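Local coordinates for protein dihydrofolate reductase (Enterococcus faecalis, PDB 4M7U) that probably reduces 7,8-dihydrofolate to tetrahydrofolate with NADPH, a key step in folate metabolism and in making purines, glycine and DNA precursors, at residues 121-127 with 161-167; 48-54 with 105-110; 43-49 with 98-104. All coordinates share one frame; numbering follows the deposited sequence.

Contact 1 of 3, residues 121-127 with 161-167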
# COMPACT_ATOMS: atom_id res chain seq x y z
N LEU A 121 1.62 -8.68 -4.40
CA LEU A 121 1.32 -8.21 -3.05
C LEU A 121 2.57 -8.35 -2.18
O LEU A 121 3.17 -9.44 -2.09
CB LEU A 121 0.18 -9.03 -2.43
CG LEU A 121 -1.09 -9.18 -3.27
CD1 LEU A 121 -2.09 -10.07 -2.55
CD2 LEU A 121 -1.72 -7.80 -3.56
N TYR A 122 2.96 -7.26 -1.54
CA TYR A 122 4.01 -7.30 -0.52
C TYR A 122 3.37 -7.10 0.84
O TYR A 122 2.91 -6.00 1.16
CB TYR A 122 5.01 -6.18 -0.76
CG TYR A 122 5.77 -6.32 -2.06
CD1 TYR A 122 5.64 -5.36 -3.07
CD2 TYR A 122 6.64 -7.38 -2.28
CE1 TYR A 122 6.35 -5.47 -4.25
CE2 TYR A 122 7.35 -7.50 -3.47
CZ TYR A 122 7.20 -6.54 -4.45
OH TYR A 122 7.90 -6.65 -5.63
N ARG A 123 3.33 -8.15 1.65
CA ARG A 123 2.70 -8.08 2.96
C ARG A 123 3.68 -8.34 4.09
O ARG A 123 4.41 -9.35 4.08
CB ARG A 123 1.54 -9.08 3.07
CG ARG A 123 0.85 -9.05 4.44
CD ARG A 123 -0.38 -9.95 4.47
NE ARG A 123 -0.03 -11.35 4.67
CZ ARG A 123 -0.89 -12.28 5.09
NH1 ARG A 123 -2.15 -11.95 5.34
NH2 ARG A 123 -0.47 -13.53 5.26
N THR A 124 3.70 -7.45 5.07
CA THR A 124 4.46 -7.69 6.30
C THR A 124 3.49 -8.21 7.35
O THR A 124 2.63 -7.47 7.84
CB THR A 124 5.12 -6.42 6.83
OG1 THR A 124 6.05 -5.92 5.86
CG2 THR A 124 5.85 -6.72 8.16
N MET A 125 3.60 -9.50 7.68
CA MET A 125 2.70 -10.11 8.66
C MET A 125 3.34 -10.00 10.05
O MET A 125 4.40 -10.57 10.31
CB MET A 125 2.43 -11.58 8.28
CG MET A 125 1.50 -12.33 9.25
SD MET A 125 -0.03 -11.45 9.66
CE MET A 125 -1.09 -12.04 8.39
N ILE A 126 2.70 -9.24 10.93
CA ILE A 126 3.23 -9.03 12.28
C ILE A 126 2.51 -9.93 13.28
O ILE A 126 1.29 -9.84 13.46
CB ILE A 126 3.08 -7.55 12.70
CG1 ILE A 126 3.71 -6.62 11.64
CG2 ILE A 126 3.71 -7.32 14.04
CD1 ILE A 126 3.52 -5.12 11.92
N HIS A 127 3.28 -10.80 13.93
CA HIS A 127 2.71 -11.82 14.79
C HIS A 127 2.51 -11.30 16.21
O HIS A 127 3.25 -11.62 17.14
CB HIS A 127 3.58 -13.08 14.77
CG HIS A 127 3.87 -13.57 13.38
ND1 HIS A 127 2.91 -14.13 12.57
CD2 HIS A 127 5.03 -13.57 12.67
CE1 HIS A 127 3.47 -14.47 11.41
NE2 HIS A 127 4.74 -14.14 11.44
N ALA A 161 7.83 -10.43 16.39
CA ALA A 161 8.12 -11.40 15.35
C ALA A 161 7.31 -10.99 14.13
O ALA A 161 6.15 -10.58 14.26
CB ALA A 161 7.73 -12.81 15.78
N HIS A 162 7.90 -11.11 12.94
CA HIS A 162 7.18 -10.71 11.74
C HIS A 162 7.73 -11.43 10.52
O HIS A 162 8.87 -11.92 10.55
CB HIS A 162 7.23 -9.18 11.58
CG HIS A 162 8.62 -8.61 11.55
ND1 HIS A 162 9.39 -8.46 12.69
CD2 HIS A 162 9.37 -8.14 10.52
CE1 HIS A 162 10.55 -7.93 12.36
NE2 HIS A 162 10.57 -7.72 11.06
N ASP A 163 6.91 -11.53 9.47
CA ASP A 163 7.35 -12.09 8.20
C ASP A 163 7.11 -11.10 7.07
O ASP A 163 6.11 -10.37 7.07
CB ASP A 163 6.64 -13.42 7.90
CG ASP A 163 7.08 -14.53 8.84
OD1 ASP A 163 8.21 -15.04 8.69
OD2 ASP A 163 6.30 -14.88 9.75
N TYR A 164 8.06 -11.06 6.13
CA TYR A 164 7.89 -10.32 4.90
C TYR A 164 7.49 -11.29 3.79
O TYR A 164 8.30 -12.14 3.37
CB TYR A 164 9.19 -9.61 4.52
CG TYR A 164 9.63 -8.55 5.51
CD1 TYR A 164 10.51 -8.84 6.54
CD2 TYR A 164 9.16 -7.23 5.39
CE1 TYR A 164 10.91 -7.86 7.45
CE2 TYR A 164 9.56 -6.24 6.29
CZ TYR A 164 10.43 -6.56 7.31
OH TYR A 164 10.83 -5.57 8.21
N GLU A 165 6.26 -11.15 3.29
CA GLU A 165 5.74 -12.09 2.31
C GLU A 165 5.54 -11.46 0.93
O GLU A 165 5.19 -10.28 0.83
CB GLU A 165 4.41 -12.67 2.79
CG GLU A 165 4.46 -13.28 4.19
CD GLU A 165 3.10 -13.78 4.64
OE1 GLU A 165 2.07 -13.30 4.09
OE2 GLU A 165 3.05 -14.65 5.53
N THR A 166 5.73 -12.25 -0.12
CA THR A 166 5.44 -11.82 -1.48
C THR A 166 4.42 -12.76 -2.14
O THR A 166 4.59 -13.98 -2.09
CB THR A 166 6.72 -11.81 -2.33
OG1 THR A 166 7.73 -11.03 -1.66
CG2 THR A 166 6.46 -11.21 -3.73
N TYR A 167 3.37 -12.20 -2.74
CA TYR A 167 2.38 -12.98 -3.49
C TYR A 167 2.39 -12.59 -4.97
O TYR A 167 2.58 -11.42 -5.31
CB TYR A 167 0.98 -12.81 -2.90
CG TYR A 167 0.85 -13.28 -1.46
CD1 TYR A 167 1.34 -12.53 -0.41
CD2 TYR A 167 0.23 -14.50 -1.16
CE1 TYR A 167 1.21 -12.95 0.90
CE2 TYR A 167 0.10 -14.93 0.15
CZ TYR A 167 0.60 -14.16 1.17
OH TYR A 167 0.48 -14.57 2.47
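From Leu-121 paired with Tyr-167 to Ile-126 paired with His-162, two antiparallel strands run at 163°, laced by backbone hydrogen bonds at Leu-121, Arg-123 and Met-125. On the face bearing Arg-123 and Glu-165, Glu-165 OE1 takes three donors. Arg-123 NH2, 2.8 Å from OE1, comes in on the syn side near the carboxylate plane, whereas Arg-123 NE meets the same oxygen from above that plane. Tyr-167 OH, its ring nearly perpendicular to the guanidinium, supplies the third bond, 2.6 Å to Glu-165 OE1. A bend at chi3 (80°) in an otherwise extended Arg-123 turns both nitrogens to that oxygen, and Met-125 CE lies over one guanidinium face. At the His-127 end of the pair, His-127 NE2 points at Asp-163 OD2, although the modelled separation of 2.4 Å is doubtfully short. On the other face Thr-124 OG1 lies beside the Tyr-164 ring, 3.4 Å from CD2, and is bonded to Asp-35. Both strands lie on the antiparallel side of the mixed dihydrofolate reductase sheet, 120-126 next to strand 9-17. A long chain carrying a charge suits Arg-123 and Glu-165, whose ends meet. Three donors on one oxygen of the buried Glu-165 would probably keep it ionised and hold its carboxylate against rotation.

Contact 2 of 3, residues 48-54 with 105-110; sequences LVLGRAT and GGGSVV. With NAP (NADP nicotinamide-adenine-dinucleotide phosphate), chain B.
With its hydroxyl anti to the carbonyl carbon (chi1 -65°), Thr-54 swings OG1 to 3.1 Å from Gly-107 N, while Val-110 has CG1 anti to its N (chi1 -179°), which leaves CG2 anti to the carbonyl carbon and against Gly-51 CA. Thr-54 OG1 and Gly-107 N are too poorly angled to bond to each other; both instead donate to the same cofactor oxygen, O2A of NADP. The hydroxyl is 2.5 Å from O2A, and Thr-54 N makes a third bond to it. Val-109 N holds O1N of the second phosphate at 3.0 Å. The backbones are tied by Gly-51 N to Gly-106 O and by Gly-105 N to Val-49 O. At 3.4 Å, Val-110 CG2 and Gly-51 CA are tightly packed, and cofactor atoms O4B and O5B lie close by, so a residue without a side chain suits the spot. Gly-105 packs against the methyls Leu-48 CD1 and Leu-50 CD2, Gly-106 has a positive phi, and a cis peptide joins Gly-106 to Gly-107. Arg-52, extended and then bent at chi3, lays its guanidinium edge against the 2'-phosphate, NE 2.6 Å from O2X and NH2 bonded to O1X; its NH1 pairs with Glu-56. Gly-51 and Gly-107 are N-caps, and the N-terminal ends of the two helices would probably stabilise the negative charge of the diphosphate. This is the NADP site of the dihydrofolate reductase fold, with its cis Gly-Gly peptide and an arginine reading the 2'-phosphate.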
# COMPACT_ATOMS: atom_id res chain seq x y z
N LEU A 48 3.27 6.28 -5.18
CA LEU A 48 2.53 5.72 -4.06
C LEU A 48 1.08 6.23 -4.10
O LEU A 48 0.85 7.45 -4.16
CB LEU A 48 3.21 6.12 -2.75
CG LEU A 48 2.49 5.65 -1.48
CD1 LEU A 48 2.55 4.12 -1.36
CD2 LEU A 48 3.07 6.32 -0.24
N VAL A 49 0.11 5.32 -4.08
CA VAL A 49 -1.32 5.68 -4.12
C VAL A 49 -1.95 5.50 -2.75
O VAL A 49 -1.88 4.42 -2.17
CB VAL A 49 -2.11 4.80 -5.13
CG1 VAL A 49 -3.59 5.21 -5.17
CG2 VAL A 49 -1.50 4.92 -6.52
N LEU A 50 -2.57 6.57 -2.23
CA LEU A 50 -3.19 6.53 -0.91
C LEU A 50 -4.63 7.07 -0.93
O LEU A 50 -4.90 8.13 -1.52
CB LEU A 50 -2.37 7.37 0.08
CG LEU A 50 -0.92 7.00 0.35
CD1 LEU A 50 -0.28 8.04 1.28
CD2 LEU A 50 -0.87 5.62 0.99
N GLY A 51 -5.56 6.36 -0.28
CA GLY A 51 -6.90 6.90 -0.10
C GLY A 51 -6.81 8.13 0.79
O GLY A 51 -5.82 8.31 1.52
N ARG A 52 -7.83 9.00 0.74
CA ARG A 52 -7.78 10.25 1.49
C ARG A 52 -7.57 10.04 2.99
O ARG A 52 -6.75 10.73 3.61
CB ARG A 52 -9.03 11.11 1.25
CG ARG A 52 -9.08 12.34 2.16
CD ARG A 52 -10.37 13.12 2.01
NE ARG A 52 -11.55 12.30 2.31
CZ ARG A 52 -11.97 12.02 3.54
NH1 ARG A 52 -11.30 12.48 4.59
NH2 ARG A 52 -13.04 11.26 3.72
N ALA A 53 -8.29 9.07 3.58
CA ALA A 53 -8.26 8.91 5.03
C ALA A 53 -6.88 8.53 5.54
O ALA A 53 -6.42 9.04 6.58
CB ALA A 53 -9.29 7.89 5.48
N THR A 54 -6.22 7.64 4.81
CA THR A 54 -4.85 7.24 5.11
C THR A 54 -3.89 8.41 4.95
O THR A 54 -3.01 8.63 5.79
CB THR A 54 -4.40 6.08 4.18
OG1 THR A 54 -5.19 4.93 4.45
CG2 THR A 54 -2.94 5.73 4.40
N GLY A 105 -0.77 1.88 -1.58
CA GLY A 105 -0.40 1.89 -0.18
C GLY A 105 -1.53 1.83 0.82
O GLY A 105 -1.27 1.85 2.02
N GLY A 106 -2.78 1.76 0.34
CA GLY A 106 -3.95 1.70 1.22
C GLY A 106 -4.80 2.96 1.18
O GLY A 106 -4.55 3.85 0.35
N GLY A 107 -5.81 3.08 2.05
CA GLY A 107 -6.12 2.10 3.09
C GLY A 107 -7.06 1.00 2.64
O GLY A 107 -6.95 0.48 1.53
N SER A 108 -8.01 0.61 3.50
CA SER A 108 -8.83 -0.57 3.19
C SER A 108 -9.71 -0.47 1.92
O SER A 108 -9.76 -1.40 1.12
CB SER A 108 -9.67 -0.97 4.41
OG SER A 108 -10.41 -2.14 4.12
N VAL A 109 -10.41 0.66 1.74
CA VAL A 109 -11.20 0.86 0.51
C VAL A 109 -10.34 0.80 -0.75
O VAL A 109 -10.70 0.15 -1.74
CB VAL A 109 -11.93 2.22 0.52
CG1 VAL A 109 -12.63 2.45 -0.82
CG2 VAL A 109 -12.95 2.27 1.65
N VAL A 110 -9.20 1.48 -0.71
CA VAL A 110 -8.28 1.48 -1.83
C VAL A 110 -7.78 0.07 -2.16
O VAL A 110 -7.76 -0.32 -3.32
CB VAL A 110 -7.11 2.45 -1.59
CG1 VAL A 110 -6.16 2.46 -2.77
CG2 VAL A 110 -7.66 3.84 -1.40
PA NAP B . -8.79 4.86 2.89
O1A NAP B . -8.92 3.65 1.92
O2A NAP B . -7.34 5.22 3.16
O5B NAP B . -9.45 6.12 2.24
C5B NAP B . -10.80 6.10 1.87
C4B NAP B . -11.15 7.28 1.03
O4B NAP B . -10.36 7.43 -0.23
C3B NAP B . -12.59 7.61 0.69
O3B NAP B . -13.49 7.97 1.67
C2B NAP B . -12.43 8.50 -0.49
O2B NAP B . -12.20 9.85 -0.30
C1B NAP B . -11.43 7.65 -1.24
N9A NAP B . -11.51 6.78 -2.37
C8A NAP B . -11.32 5.46 -2.33
N7A NAP B . -11.67 4.95 -3.61
C5A NAP B . -12.09 6.01 -4.41
C6A NAP B . -12.54 6.06 -5.74
N6A NAP B . -12.61 4.85 -6.51
N1A NAP B . -12.89 7.23 -6.25
C2A NAP B . -12.81 8.39 -5.51
N3A NAP B . -12.37 8.34 -4.19
C4A NAP B . -12.02 7.15 -3.68
O3 NAP B . -9.56 4.62 4.25
PN NAP B . -9.87 3.20 4.89
O1N NAP B . -10.95 2.46 4.03
O2N NAP B . -8.64 2.33 5.01
O5D NAP B . -10.38 3.53 6.35
C5D NAP B . -9.90 4.71 6.95
C4D NAP B . -10.78 5.41 7.96
O4D NAP B . -12.13 4.88 8.25
C3D NAP B . -10.21 5.89 9.29
O3D NAP B . -10.10 7.19 9.53
C2D NAP B . -10.92 5.08 10.34
O2D NAP B . -10.99 5.50 11.65
C1D NAP B . -12.20 4.58 9.68
N1N NAP B . -13.02 3.49 10.15
C2N NAP B . -13.72 3.40 11.42
C3N NAP B . -14.66 2.22 11.71
C7N NAP B . -15.81 2.49 12.61
O7N NAP B . -16.38 3.57 12.51
N7N NAP B . -15.96 1.73 13.81
C4N NAP B . -14.60 0.94 10.84
C5N NAP B . -13.58 1.02 9.67
C6N NAP B . -12.70 2.26 9.45
P2B NAP B . -13.45 10.78 -0.14
O1X NAP B . -14.28 10.33 1.10
O2X NAP B . -12.93 12.23 0.10
O3X NAP B . -14.29 10.69 -1.39

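Contact 3 of 3, residues 43-49 with 98-104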
# COMPACT_ATOMS: atom_id res chain seq x y z
N THR A 43 9.05 1.94 -2.43
CA THR A 43 8.33 3.08 -2.99
C THR A 43 9.23 4.19 -3.54
O THR A 43 8.79 4.99 -4.37
CB THR A 43 7.31 3.67 -1.99
OG1 THR A 43 8.00 4.09 -0.81
CG2 THR A 43 6.25 2.62 -1.61
N ILE A 44 10.48 4.25 -3.08
CA ILE A 44 11.43 5.29 -3.49
C ILE A 44 11.52 5.38 -5.01
O ILE A 44 11.57 4.36 -5.69
CB ILE A 44 12.85 5.08 -2.87
CG1 ILE A 44 13.73 6.31 -3.07
CG2 ILE A 44 13.54 3.86 -3.43
CD1 ILE A 44 13.37 7.45 -2.15
N HIS A 45 11.46 6.60 -5.53
CA HIS A 45 11.48 6.85 -6.98
C HIS A 45 10.33 6.17 -7.74
O HIS A 45 10.36 6.11 -8.97
CB HIS A 45 12.84 6.47 -7.59
CG HIS A 45 14.00 7.11 -6.89
ND1 HIS A 45 15.11 6.40 -6.49
CD2 HIS A 45 14.20 8.39 -6.50
CE1 HIS A 45 15.96 7.22 -5.88
NE2 HIS A 45 15.43 8.43 -5.87
N ASN A 46 9.32 5.68 -7.01
CA ASN A 46 8.11 5.18 -7.66
C ASN A 46 6.90 6.08 -7.39
O ASN A 46 7.04 7.23 -6.98
CB ASN A 46 7.81 3.74 -7.24
CG ASN A 46 8.76 2.74 -7.86
OD1 ASN A 46 8.96 2.73 -9.08
ND2 ASN A 46 9.37 1.90 -7.03
N THR A 47 5.70 5.55 -7.64
CA THR A 47 4.48 6.25 -7.28
C THR A 47 3.77 5.52 -6.14
O THR A 47 3.70 4.28 -6.13
CB THR A 47 3.55 6.43 -8.50
OG1 THR A 47 4.24 7.22 -9.48
CG2 THR A 47 2.27 7.16 -8.09
N LEU A 48 3.27 6.28 -5.18
CA LEU A 48 2.53 5.72 -4.06
C LEU A 48 1.08 6.23 -4.10
O LEU A 48 0.85 7.45 -4.16
CB LEU A 48 3.21 6.12 -2.75
CG LEU A 48 2.49 5.65 -1.48
CD1 LEU A 48 2.55 4.12 -1.36
CD2 LEU A 48 3.07 6.32 -0.24
N VAL A 49 0.11 5.32 -4.08
CA VAL A 49 -1.32 5.68 -4.12
C VAL A 49 -1.95 5.50 -2.75
O VAL A 49 -1.88 4.42 -2.17
CB VAL A 49 -2.11 4.80 -5.13
CG1 VAL A 49 -3.59 5.21 -5.17
CG2 VAL A 49 -1.50 4.92 -6.52
N TYR A 98 2.90 5.18 -16.72
CA TYR A 98 4.01 5.51 -15.82
C TYR A 98 5.13 4.50 -16.01
O TYR A 98 4.88 3.29 -16.15
CB TYR A 98 3.53 5.54 -14.35
CG TYR A 98 4.61 5.87 -13.34
CD1 TYR A 98 5.26 7.11 -13.36
CD2 TYR A 98 4.97 4.95 -12.36
CE1 TYR A 98 6.25 7.41 -12.42
CE2 TYR A 98 5.94 5.25 -11.42
CZ TYR A 98 6.58 6.48 -11.45
OH TYR A 98 7.55 6.77 -10.52
N GLU A 99 6.37 5.00 -16.05
CA GLU A 99 7.55 4.17 -16.36
C GLU A 99 8.00 3.26 -15.21
O GLU A 99 8.69 2.27 -15.45
CB GLU A 99 8.73 5.04 -16.83
CG GLU A 99 8.39 6.13 -17.85
CD GLU A 99 8.05 5.59 -19.23
OE1 GLU A 99 7.28 4.61 -19.34
OE2 GLU A 99 8.54 6.17 -20.23
N GLY A 100 7.63 3.60 -13.98
CA GLY A 100 8.01 2.79 -12.83
C GLY A 100 6.82 2.03 -12.27
O GLY A 100 5.84 1.78 -12.97
N VAL A 101 6.90 1.65 -10.99
CA VAL A 101 5.83 0.86 -10.39
C VAL A 101 4.85 1.80 -9.68
O VAL A 101 5.26 2.78 -9.05
CB VAL A 101 6.39 -0.20 -9.39
CG1 VAL A 101 5.27 -1.12 -8.88
CG2 VAL A 101 7.49 -1.04 -10.03
N THR A 102 3.56 1.49 -9.78
CA THR A 102 2.52 2.23 -9.08
C THR A 102 2.14 1.42 -7.85
O THR A 102 1.49 0.37 -7.95
CB THR A 102 1.27 2.45 -9.97
OG1 THR A 102 1.65 3.10 -11.20
CG2 THR A 102 0.23 3.31 -9.25
N VAL A 103 2.58 1.89 -6.69
CA VAL A 103 2.40 1.14 -5.45
C VAL A 103 1.12 1.58 -4.76
O VAL A 103 0.89 2.78 -4.53
CB VAL A 103 3.58 1.35 -4.51
CG1 VAL A 103 3.36 0.62 -3.22
CG2 VAL A 103 4.86 0.87 -5.18
N ILE A 104 0.27 0.60 -4.46
CA ILE A 104 -0.99 0.86 -3.78
C ILE A 104 -0.72 0.76 -2.28
O ILE A 104 -0.46 -0.33 -1.77
CB ILE A 104 -2.08 -0.16 -4.18
CG1 ILE A 104 -2.18 -0.30 -5.70
CG2 ILE A 104 -3.42 0.26 -3.60
CD1 ILE A 104 -2.38 1.05 -6.42
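The ring of Tyr-98 is sandwiched: Thr-47 OG1 sits 3.1 Å above one face, offset toward the rim and nearest to CZ, while Gly-100 N lies over the opposite face. The threonine hydroxyl makes no bond to Tyr-98 OH; its partner is Tyr-94 OH, whose ring also meets that of Tyr-98. Tyr-98 reaches across because its ring carbon CG is anti to the backbone N (chi1 180°), and its hydroxyl gives a weak hydrogen bond, 3.3 Å, to His-45 O. A broad, flat residue with a polar end suits this position: its face covers Thr-47 OG1 while its hydroxyl reaches the turn at His-45. That turn, type II from Thr-43 to Asn-46, is closed by Asn-46 N bonding to Thr-43 O, and His-45 adopts a positive phi in it. Asn-46 then ties the turn to residues 98-104: Val-101 N donates to OD1 at 3.0 Å, approaching well above the amide plane, while ND2 bonds to Lys-42 O. Beyond it the strands run parallel. Thr-47 N binds Val-101 O, and Val-103 N binds Thr-47 O at 2.7 Å. On the face of Thr-47 and Thr-102, Val-49 CG2 meets Thr-102 CG2 at 3.6 Å and touches Ile-104 CD1; compact branched residues suit such close strand neighbours. On the other face the methyls Val-103 CG1, Thr-43 CG2 and Leu-48 CD1 cluster, each 3.9 to 4.0 Å from the others. Helix 88-97 packs on the first face through Ile-91 and Ala-95, and Ile-104 leans on helix 108-114. Thr-43 ends helix 33-43 on the other face. To the sides, strand 67-71 flanks 47-51, and strand 9-17 flanks 101-104.

All three contacts reach one mixed sheet, contact 2 at the end of its strands. Contacts 2 and 3 share Leu-48 and Val-49: strand 47-51 runs out of contact 3 into contact 2, where it passes into the cofactor-binding start of helix 52-57, and Val-110 CG1 packs on Ile-104 CG2 at 3.6 Å. Contact 1 touches neither; its centre is about 18 Å from that of contact 2, beyond strand 9-17. Contact 2 is buried, built of glycines and backbone N-H groups facing phosphates. Contact 3, partly buried, joins parallel strands by backbone bonds, with mostly branched aliphatic and threonine side chains on both faces. Contact 1, also partly buried, adds a charged and aromatic cluster to an antiparallel ladder.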